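Local atomic coordinates of methyltransferase WBDD (Escherichia coli, PDB entry 4AZS), a protein that probably adds a phosphate and then a methyl group to the growing end of the O9a O antigen polysaccharide, and regulates its chain length. Residues Ser394-Phe406 with Val442-Leu455. Sequence-based numbering, arbitrary orientation.
Unlike the reference sequence in segment 442-455: Val453 (reference Ala).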
ATOM      1  N   SER A 394     -73.048   9.880   6.499  1.00 76.24           N
ATOM      2  CA  SER A 394     -73.848  10.904   5.837  1.00 80.88           C
ATOM      3  C   SER A 394     -72.971  11.635   4.826  1.00 82.43           C
ATOM      4  O   SER A 394     -71.769  11.803   5.038  1.00 89.59           O
ATOM      5  CB  SER A 394     -74.483  11.883   6.841  1.00 84.67           C
ATOM      6  OG  SER A 394     -73.931  13.190   6.759  1.00 81.27           O
ATOM      7  N   TRP A 395     -73.593  12.079   3.736  1.00 78.63           N
ATOM      8  CA  TRP A 395     -72.897  12.234   2.478  1.00 76.24           C
ATOM      9  C   TRP A 395     -73.705  13.025   1.500  1.00 70.17           C
ATOM     10  O   TRP A 395     -74.910  12.826   1.421  1.00 69.18           O
ATOM     11  CB  TRP A 395     -72.652  10.850   1.926  1.00 79.67           C
ATOM     12  CG  TRP A 395     -71.441  10.799   1.058  1.00 85.58           C
ATOM     13  CD1 TRP A 395     -70.098  10.826   1.447  1.00 88.56           C
ATOM     14  CD2 TRP A 395     -71.423  10.725  -0.392  1.00 81.02           C
ATOM     15  NE1 TRP A 395     -69.274  10.764   0.351  1.00 88.02           N
ATOM     16  CE2 TRP A 395     -70.008  10.703  -0.785  1.00 84.84           C
ATOM     17  CE3 TRP A 395     -72.400  10.671  -1.370  1.00 80.84           C
ATOM     18  CZ2 TRP A 395     -69.622  10.630  -2.105  1.00 82.18           C
ATOM     19  CZ3 TRP A 395     -72.002  10.593  -2.692  1.00 78.08           C
ATOM     20  CH2 TRP A 395     -70.645  10.573  -3.054  1.00 80.66           C
ATOM     21  N   PRO A 396     -73.072  13.901   0.694  1.00 65.84           N
ATOM     22  CA  PRO A 396     -71.664  14.145   0.382  1.00 65.02           C
ATOM     23  C   PRO A 396     -71.011  15.225   1.232  1.00 61.03           C
ATOM     24  O   PRO A 396     -70.236  16.049   0.723  1.00 56.62           O
ATOM     25  CB  PRO A 396     -71.744  14.637  -1.061  1.00 65.49           C
ATOM     26  CG  PRO A 396     -72.988  15.477  -1.055  1.00 63.46           C
ATOM     27  CD  PRO A 396     -73.937  14.829  -0.067  1.00 63.30           C
ATOM     28  N   THR A 397     -71.276  15.189   2.521  1.00 56.04           N
ATOM     29  CA  THR A 397     -70.923  16.290   3.398  1.00 56.27           C
ATOM     30  C   THR A 397     -69.410  16.522   3.487  1.00 50.75           C
ATOM     31  O   THR A 397     -68.969  17.662   3.406  1.00 51.15           O
ATOM     32  CB  THR A 397     -71.570  16.095   4.802  1.00 59.61           C
ATOM     33  OG1 THR A 397     -71.011  14.941   5.427  1.00 70.48           O
ATOM     34  CG2 THR A 397     -73.064  15.865   4.670  1.00 59.64           C
ATOM     35  N   ASN A 398     -68.624  15.463   3.628  1.00 53.17           N
ATOM     36  CA  ASN A 398     -67.139  15.560   3.611  1.00 55.87           C
ATOM     37  C   ASN A 398     -66.583  16.264   2.370  1.00 57.23           C
ATOM     38  O   ASN A 398     -65.713  17.118   2.475  1.00 61.53           O
ATOM     39  CB  ASN A 398     -66.486  14.162   3.676  1.00 57.41           C
ATOM     40  CG  ASN A 398     -66.761  13.439   4.992  1.00 64.45           C
ATOM     41  OD1 ASN A 398     -66.682  14.028   6.081  1.00 67.75           O
ATOM     42  ND2 ASN A 398     -67.093  12.158   4.899  1.00 66.00           N
ATOM     43  N   LEU A 399     -67.084  15.896   1.195  1.00 55.52           N
ATOM     44  CA  LEU A 399     -66.662  16.539  -0.067  1.00 52.59           C
ATOM     45  C   LEU A 399     -66.995  18.028  -0.097  1.00 48.96           C
ATOM     46  O   LEU A 399     -66.237  18.840  -0.643  1.00 48.25           O
ATOM     47  CB  LEU A 399     -67.318  15.847  -1.274  1.00 55.11           C
ATOM     48  CG  LEU A 399     -66.826  14.441  -1.665  1.00 57.27           C
ATOM     49  CD1 LEU A 399     -67.071  13.419  -0.567  1.00 64.66           C
ATOM     50  CD2 LEU A 399     -67.494  13.956  -2.944  1.00 57.83           C
ATOM     51  N   VAL A 400     -68.116  18.413   0.504  1.00 46.45           N
ATOM     52  CA  VAL A 400     -68.480  19.825   0.511  1.00 49.13           C
ATOM     53  C   VAL A 400     -67.461  20.543   1.379  1.00 52.52           C
ATOM     54  O   VAL A 400     -67.072  21.675   1.069  1.00 49.37           O
ATOM     55  CB  VAL A 400     -69.930  20.073   1.000  1.00 49.70           C
ATOM     56  CG1 VAL A 400     -70.167  21.546   1.342  1.00 48.17           C
ATOM     57  CG2 VAL A 400     -70.929  19.613  -0.039  1.00 48.57           C
ATOM     58  N   GLN A 401     -66.991  19.852   2.422  1.00 57.95           N
ATOM     59  CA  GLN A 401     -66.041  20.432   3.380  1.00 63.52           C
ATOM     60  C   GLN A 401     -64.702  20.704   2.705  1.00 58.66           C
ATOM     61  O   GLN A 401     -64.181  21.823   2.779  1.00 56.55           O
ATOM     62  CB  GLN A 401     -65.836  19.516   4.609  1.00 68.25           C
ATOM     63  CG  GLN A 401     -64.838  20.046   5.650  1.00 72.95           C
ATOM     64  CD  GLN A 401     -65.431  21.049   6.645  1.00 77.62           C
ATOM     65  OE1 GLN A 401     -66.412  21.728   6.355  1.00 84.59           O
ATOM     66  NE2 GLN A 401     -64.825  21.138   7.833  1.00 83.28           N
ATOM     67  N   SER A 402     -64.150  19.693   2.046  1.00 51.83           N
ATOM     68  CA  SER A 402     -62.915  19.898   1.276  1.00 55.12           C
ATOM     69  C   SER A 402     -63.087  21.000   0.234  1.00 52.25           C
ATOM     70  O   SER A 402     -62.174  21.787  -0.012  1.00 50.22           O
ATOM     71  CB  SER A 402     -62.507  18.635   0.552  1.00 52.73           C
ATOM     72  OG  SER A 402     -63.548  18.341  -0.323  1.00 57.10           O
ATOM     73  N   PHE A 403     -64.262  21.082  -0.374  1.00 49.50           N
ATOM     74  CA  PHE A 403     -64.417  22.079  -1.391  1.00 48.57           C
ATOM     75  C   PHE A 403     -64.205  23.475  -0.787  1.00 54.69           C
ATOM     76  O   PHE A 403     -63.846  24.426  -1.494  1.00 52.44           O
ATOM     77  CB  PHE A 403     -65.767  21.972  -2.089  1.00 47.73           C
ATOM     78  CG  PHE A 403     -65.835  22.802  -3.334  1.00 48.92           C
ATOM     79  CD1 PHE A 403     -65.348  22.305  -4.542  1.00 46.22           C
ATOM     80  CD2 PHE A 403     -66.292  24.093  -3.287  1.00 45.49           C
ATOM     81  CE1 PHE A 403     -65.361  23.071  -5.682  1.00 43.51           C
ATOM     82  CE2 PHE A 403     -66.311  24.870  -4.437  1.00 47.53           C
ATOM     83  CZ  PHE A 403     -65.833  24.361  -5.637  1.00 44.59           C
ATOM     84  N   PHE A 404     -64.408  23.602   0.527  1.00 54.00           N
ATOM     85  CA  PHE A 404     -64.165  24.879   1.183  1.00 56.11           C
ATOM     86  C   PHE A 404     -62.685  25.159   1.284  1.00 50.89           C
ATOM     87  O   PHE A 404     -62.255  26.309   1.207  1.00 50.13           O
ATOM     88  CB  PHE A 404     -64.771  24.901   2.585  1.00 58.03           C
ATOM     89  CG  PHE A 404     -66.256  24.798   2.592  1.00 59.42           C
ATOM     90  CD1 PHE A 404     -67.021  25.635   1.782  1.00 61.96           C
ATOM     91  CD2 PHE A 404     -66.893  23.901   3.432  1.00 61.33           C
ATOM     92  CE1 PHE A 404     -68.397  25.566   1.794  1.00 56.99           C
ATOM     93  CE2 PHE A 404     -68.276  23.827   3.457  1.00 61.87           C
ATOM     94  CZ  PHE A 404     -69.023  24.649   2.624  1.00 60.81           C
ATOM     95  N   VAL A 405     -61.921  24.098   1.476  1.00 50.44           N
ATOM     96  CA  VAL A 405     -60.486  24.210   1.543  1.00 55.62           C
ATOM     97  C   VAL A 405     -59.953  24.623   0.168  1.00 55.08           C
ATOM     98  O   VAL A 405     -59.281  25.660   0.045  1.00 60.14           O
ATOM     99  CB  VAL A 405     -59.846  22.903   2.037  1.00 58.53           C
ATOM    100  CG1 VAL A 405     -58.334  23.027   2.019  1.00 61.34           C
ATOM    101  CG2 VAL A 405     -60.329  22.582   3.448  1.00 61.55           C
ATOM    102  N   PHE A 406     -60.266  23.824  -0.852  1.00 52.09           N
ATOM    103  CA  PHE A 406     -60.067  24.228  -2.251  1.00 50.26           C
ATOM    104  C   PHE A 406     -60.319  25.727  -2.397  1.00 46.98           C
ATOM    105  O   PHE A 406     -59.460  26.466  -2.898  1.00 43.84           O
ATOM    106  CB  PHE A 406     -60.997  23.447  -3.202  1.00 47.84           C
ATOM    107  CG  PHE A 406     -60.859  23.829  -4.662  1.00 47.63           C
ATOM    108  CD1 PHE A 406     -59.723  23.499  -5.380  1.00 49.58           C
ATOM    109  CD2 PHE A 406     -61.875  24.477  -5.328  1.00 50.19           C
ATOM    110  CE1 PHE A 406     -59.596  23.820  -6.714  1.00 48.23           C
ATOM    111  CE2 PHE A 406     -61.756  24.799  -6.675  1.00 50.04           C
ATOM    112  CZ  PHE A 406     -60.611  24.472  -7.369  1.00 49.01           C
ATOM    113  N   VAL A 442     -73.655  28.338   4.215  1.00 33.65           N
ATOM    114  CA  VAL A 442     -73.672  26.909   4.072  1.00 32.15           C
ATOM    115  C   VAL A 442     -73.597  26.293   5.438  1.00 33.92           C
ATOM    116  O   VAL A 442     -74.294  25.297   5.724  1.00 35.09           O
ATOM    117  CB  VAL A 442     -72.501  26.371   3.248  1.00 31.49           C
ATOM    118  CG1 VAL A 442     -72.485  24.850   3.300  1.00 32.37           C
ATOM    119  CG2 VAL A 442     -72.577  26.855   1.824  1.00 30.75           C
ATOM    120  N   TRP A 443     -72.749  26.873   6.280  1.00 36.23           N
ATOM    121  CA  TRP A 443     -72.555  26.371   7.625  1.00 42.19           C
ATOM    122  C   TRP A 443     -73.773  26.458   8.491  1.00 41.73           C
ATOM    123  O   TRP A 443     -73.874  25.707   9.415  1.00 41.67           O
ATOM    124  CB  TRP A 443     -71.353  27.026   8.314  1.00 51.20           C
ATOM    125  CG  TRP A 443     -70.098  26.228   8.063  1.00 64.52           C
ATOM    126  CD1 TRP A 443     -69.349  26.174   6.881  1.00 67.99           C
ATOM    127  CD2 TRP A 443     -69.427  25.294   8.978  1.00 73.27           C
ATOM    128  NE1 TRP A 443     -68.280  25.317   7.004  1.00 74.54           N
ATOM    129  CE2 TRP A 443     -68.261  24.758   8.238  1.00 80.83           C
ATOM    130  CE3 TRP A 443     -69.652  24.874  10.277  1.00 78.53           C
ATOM    131  CZ2 TRP A 443     -67.392  23.843   8.801  1.00 80.86           C
ATOM    132  CZ3 TRP A 443     -68.762  23.953  10.834  1.00 84.71           C
ATOM    133  CH2 TRP A 443     -67.657  23.457  10.111  1.00 87.03           C
ATOM    134  N   GLN A 444     -74.721  27.335   8.180  1.00 38.94           N
ATOM    135  CA  GLN A 444     -75.952  27.432   8.972  1.00 39.07           C
ATOM    136  C   GLN A 444     -76.981  26.385   8.554  1.00 37.88           C
ATOM    137  O   GLN A 444     -78.043  26.330   9.137  1.00 35.51           O
ATOM    138  CB  GLN A 444     -76.595  28.801   8.800  1.00 37.93           C
ATOM    139  CG  GLN A 444     -75.714  29.944   9.249  1.00 42.06           C
ATOM    140  CD  GLN A 444     -75.083  29.651  10.584  1.00 47.21           C
ATOM    141  OE1 GLN A 444     -75.781  29.363  11.561  1.00 52.47           O
ATOM    142  NE2 GLN A 444     -73.766  29.636  10.617  1.00 51.45           N
ATOM    143  N   GLU A 445     -76.689  25.628   7.501  1.00 33.06           N
ATOM    144  CA  GLU A 445     -77.601  24.617   7.001  1.00 32.18           C
ATOM    145  C   GLU A 445     -77.480  23.310   7.775  1.00 32.91           C
ATOM    146  O   GLU A 445     -76.381  22.844   8.049  1.00 32.17           O
ATOM    147  CB  GLU A 445     -77.286  24.274   5.550  1.00 33.05           C
ATOM    148  CG  GLU A 445     -77.574  25.395   4.584  1.00 33.36           C
ATOM    149  CD  GLU A 445     -79.017  25.570   4.288  1.00 34.19           C
ATOM    150  OE1 GLU A 445     -79.835  24.704   4.672  1.00 34.62           O
ATOM    151  OE2 GLU A 445     -79.333  26.538   3.566  1.00 37.77           O
ATOM    152  N   PRO A 446     -78.611  22.665   8.051  1.00 34.93           N
ATOM    153  CA  PRO A 446     -78.480  21.314   8.596  1.00 36.01           C
ATOM    154  C   PRO A 446     -77.687  20.485   7.627  1.00 36.48           C
ATOM    155  O   PRO A 446     -77.784  20.683   6.413  1.00 33.00           O
ATOM    156  CB  PRO A 446     -79.888  20.782   8.669  1.00 37.35           C
ATOM    157  CG  PRO A 446     -80.775  21.789   7.988  1.00 37.55           C
ATOM    158  CD  PRO A 446     -80.001  23.066   7.775  1.00 35.89           C
ATOM    159  N   VAL A 447     -76.933  19.552   8.180  1.00 37.10           N
ATOM    160  CA  VAL A 447     -75.919  18.845   7.468  1.00 40.80           C
ATOM    161  C   VAL A 447     -76.513  17.903   6.425  1.00 39.93           C
ATOM    162  O   VAL A 447     -75.931  17.761   5.366  1.00 36.17           O
ATOM    163  CB  VAL A 447     -74.990  18.135   8.471  1.00 45.52           C
ATOM    164  CG1 VAL A 447     -74.274  16.951   7.870  1.00 48.87           C
ATOM    165  CG2 VAL A 447     -73.992  19.165   8.958  1.00 47.54           C
ATOM    166  N   GLU A 448     -77.669  17.301   6.709  1.00 40.36           N
ATOM    167  CA  GLU A 448     -78.327  16.471   5.706  1.00 41.15           C
ATOM    168  C   GLU A 448     -78.616  17.275   4.446  1.00 41.58           C
ATOM    169  O   GLU A 448     -78.940  16.689   3.448  1.00 41.73           O
ATOM    170  CB  GLU A 448     -79.640  15.861   6.220  1.00 44.88           C
ATOM    171  CG  GLU A 448     -80.762  16.879   6.495  1.00 44.44           C
ATOM    172  CD  GLU A 448     -82.002  16.257   7.142  1.00 47.36           C
ATOM    173  OE1 GLU A 448     -82.150  15.015   7.124  1.00 48.99           O
ATOM    174  OE2 GLU A 448     -82.846  17.011   7.681  1.00 48.59           O
ATOM    175  N   ARG A 449     -78.537  18.604   4.486  1.00 41.00           N
ATOM    176  CA  ARG A 449     -78.826  19.409   3.295  1.00 40.61           C
ATOM    177  C   ARG A 449     -77.587  19.824   2.519  1.00 39.17           C
ATOM    178  O   ARG A 449     -77.716  20.452   1.473  1.00 41.22           O
ATOM    179  CB  ARG A 449     -79.679  20.647   3.651  1.00 42.89           C
ATOM    180  CG  ARG A 449     -81.120  20.284   3.914  1.00 45.62           C
ATOM    181  CD  ARG A 449     -82.015  21.443   4.343  1.00 50.67           C
ATOM    182  NE  ARG A 449     -81.942  22.592   3.442  1.00 56.21           N
ATOM    183  CZ  ARG A 449     -82.781  22.871   2.425  1.00 58.15           C
ATOM    184  NH1 ARG A 449     -83.800  22.063   2.110  1.00 58.06           N
ATOM    185  NH2 ARG A 449     -82.595  23.988   1.699  1.00 48.54           N
ATOM    186  N   TRP A 450     -76.394  19.461   2.994  1.00 36.36           N
ATOM    187  CA  TRP A 450     -75.155  19.842   2.317  1.00 37.16           C
ATOM    188  C   TRP A 450     -74.965  18.997   1.076  1.00 37.90           C
ATOM    189  O   TRP A 450     -74.952  17.762   1.168  1.00 39.18           O
ATOM    190  CB  TRP A 450     -73.945  19.627   3.196  1.00 35.41           C
ATOM    191  CG  TRP A 450     -73.794  20.594   4.318  1.00 36.22           C
ATOM    192  CD1 TRP A 450     -74.782  21.288   4.971  1.00 35.56           C
ATOM    193  CD2 TRP A 450     -72.547  20.976   4.990  1.00 40.02           C
ATOM    194  NE1 TRP A 450     -74.250  22.047   5.961  1.00 38.98           N
ATOM    195  CE2 TRP A 450     -72.922  21.894   6.041  1.00 38.06           C
ATOM    196  CE3 TRP A 450     -71.207  20.637   4.836  1.00 41.27           C
ATOM    197  CZ2 TRP A 450     -71.987  22.471   6.879  1.00 39.80           C
ATOM    198  CZ3 TRP A 450     -70.273  21.200   5.701  1.00 40.94           C
ATOM    199  CH2 TRP A 450     -70.649  22.114   6.683  1.00 40.94           C
ATOM    200  N   ASN A 451     -74.856  19.644  -0.084  1.00 36.77           N
ATOM    201  CA  ASN A 451     -74.594  18.925  -1.363  1.00 37.94           C
ATOM    202  C   ASN A 451     -74.261  19.944  -2.399  1.00 36.29           C
ATOM    203  O   ASN A 451     -74.219  21.137  -2.078  1.00 33.51           O
ATOM    204  CB  ASN A 451     -75.776  18.064  -1.795  1.00 38.67           C
ATOM    205  CG  ASN A 451     -77.017  18.874  -2.083  1.00 39.94           C
ATOM    206  OD1 ASN A 451     -76.957  19.946  -2.646  1.00 43.05           O
ATOM    207  ND2 ASN A 451     -78.150  18.359  -1.686  1.00 41.60           N
ATOM    208  N   PHE A 452     -73.901  19.495  -3.606  1.00 35.77           N
ATOM    209  CA  PHE A 452     -73.314  20.452  -4.560  1.00 33.63           C
ATOM    210  C   PHE A 452     -74.345  21.302  -5.241  1.00 32.52           C
ATOM    211  O   PHE A 452     -74.050  22.411  -5.601  1.00 35.49           O
ATOM    212  CB  PHE A 452     -72.370  19.781  -5.539  1.00 35.43           C
ATOM    213  CG  PHE A 452     -71.046  19.442  -4.928  1.00 34.51           C
ATOM    214  CD1 PHE A 452     -70.018  20.367  -4.921  1.00 36.57           C
ATOM    215  CD2 PHE A 452     -70.856  18.224  -4.288  1.00 36.67           C
ATOM    216  CE1 PHE A 452     -68.787  20.051  -4.347  1.00 38.62           C
ATOM    217  CE2 PHE A 452     -69.614  17.894  -3.725  1.00 37.81           C
ATOM    218  CZ  PHE A 452     -68.592  18.818  -3.748  1.00 37.21           C
ATOM    219  N   VAL A 453     -75.569  20.822  -5.325  1.00 33.27           N
ATOM    220  CA  VAL A 453     -76.681  21.629  -5.791  1.00 35.26           C
ATOM    221  C   VAL A 453     -76.899  22.825  -4.880  1.00 35.56           C
ATOM    222  O   VAL A 453     -77.082  23.961  -5.347  1.00 33.61           O
ATOM    223  CB  VAL A 453     -77.945  20.788  -5.871  1.00 35.52           C
ATOM    224  CG1 VAL A 453     -79.162  21.676  -6.079  1.00 36.98           C
ATOM    225  CG2 VAL A 453     -77.805  19.796  -7.032  1.00 37.90           C
ATOM    226  N   LEU A 454     -76.795  22.586  -3.573  1.00 36.02           N
ATOM    227  CA  LEU A 454     -76.952  23.682  -2.584  1.00 35.54           C
ATOM    228  C   LEU A 454     -75.785  24.644  -2.628  1.00 33.68           C
ATOM    229  O   LEU A 454     -75.953  25.872  -2.564  1.00 33.37           O
ATOM    230  CB  LEU A 454     -77.121  23.118  -1.154  1.00 36.11           C
ATOM    231  CG  LEU A 454     -77.407  24.181  -0.055  1.00 36.81           C
ATOM    232  CD1 LEU A 454     -78.796  24.058   0.578  1.00 38.00           C
ATOM    233  CD2 LEU A 454     -76.354  23.937   0.987  1.00 38.34           C
ATOM    234  N   LEU A 455     -74.596  24.082  -2.697  1.00 34.48           N
ATOM    235  CA  LEU A 455     -73.381  24.878  -2.781  1.00 37.92           C
ATOM    236  C   LEU A 455     -73.440  25.817  -3.977  1.00 37.89           C
ATOM    237  O   LEU A 455     -73.100  27.009  -3.858  1.00 38.80           O
ATOM    238  CB  LEU A 455     -72.176  23.954  -2.912  1.00 40.96           C
ATOM    239  CG  LEU A 455     -70.847  24.319  -2.279  1.00 42.39           C
ATOM    240  CD1 LEU A 455     -71.035  24.705  -0.844  1.00 47.00           C
ATOM    241  CD2 LEU A 455     -69.883  23.147  -2.323  1.00 44.67           C
TER
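Val400 meets Trp450, Leu455 and Phe452 at once, because branching lets one short side chain present two methyls in different directions. With CG1 anti to the backbone N (chi1 165°), that methyl lies 3.8 Å from Trp450 CE3 and reaches tip to tip toward Leu455 CD1, while CG2 sits over one face of the Phe452 ring. One turn on, Phe404 points the rim of its ring at Val442, CZ to CG1 3.5 Å; its CE2 also touches Trp450 CZ3. Phe403 takes the edge of Phe452 toward its face in an offset T-shaped pair, planes at 88°, and its CD2 rests against Leu455 CD2. At the helix start, Thr397 CG2 packs on Val447 CG1. The Pro396 ring, set by a cis peptide, lies side by side with Asn451 CB, its CD 3.3 Å from Trp450 O. Gln401, bent at chi2, brings OE1 3.4 Å from Trp443 CZ2; OE1 and Trp443 NE1 are buried without polar partners, whereas Gln401 NE2 is hydrogen-bonded to Glu483 OE2.

Trp450 suits its place: the wide indole takes Val447 CG2 and Val442 CG1 on opposite faces, while NE1 donates to Glu445 O (3.1 Å), restraining its rotation. Asn451 OD1 stands in for a missing helix acceptor, receiving Leu454 N at 2.8 Å.

No hydrogen bond joins the segments: one helix packs against the loop joining two others and both their ends, probably in the kinase C-terminal lobe; no touching residue lines the AMP pocket. From helix 341-357, Leu352 touches Phe403, and Glu356's carboxylate accepts from Phe452 N and Val453 N, satisfying two first-turn N-H groups; helix 475-485 packs on Phe404, strand 361-362 on Leu399 and Phe452, and Trp478 of a second subunit on Trp443.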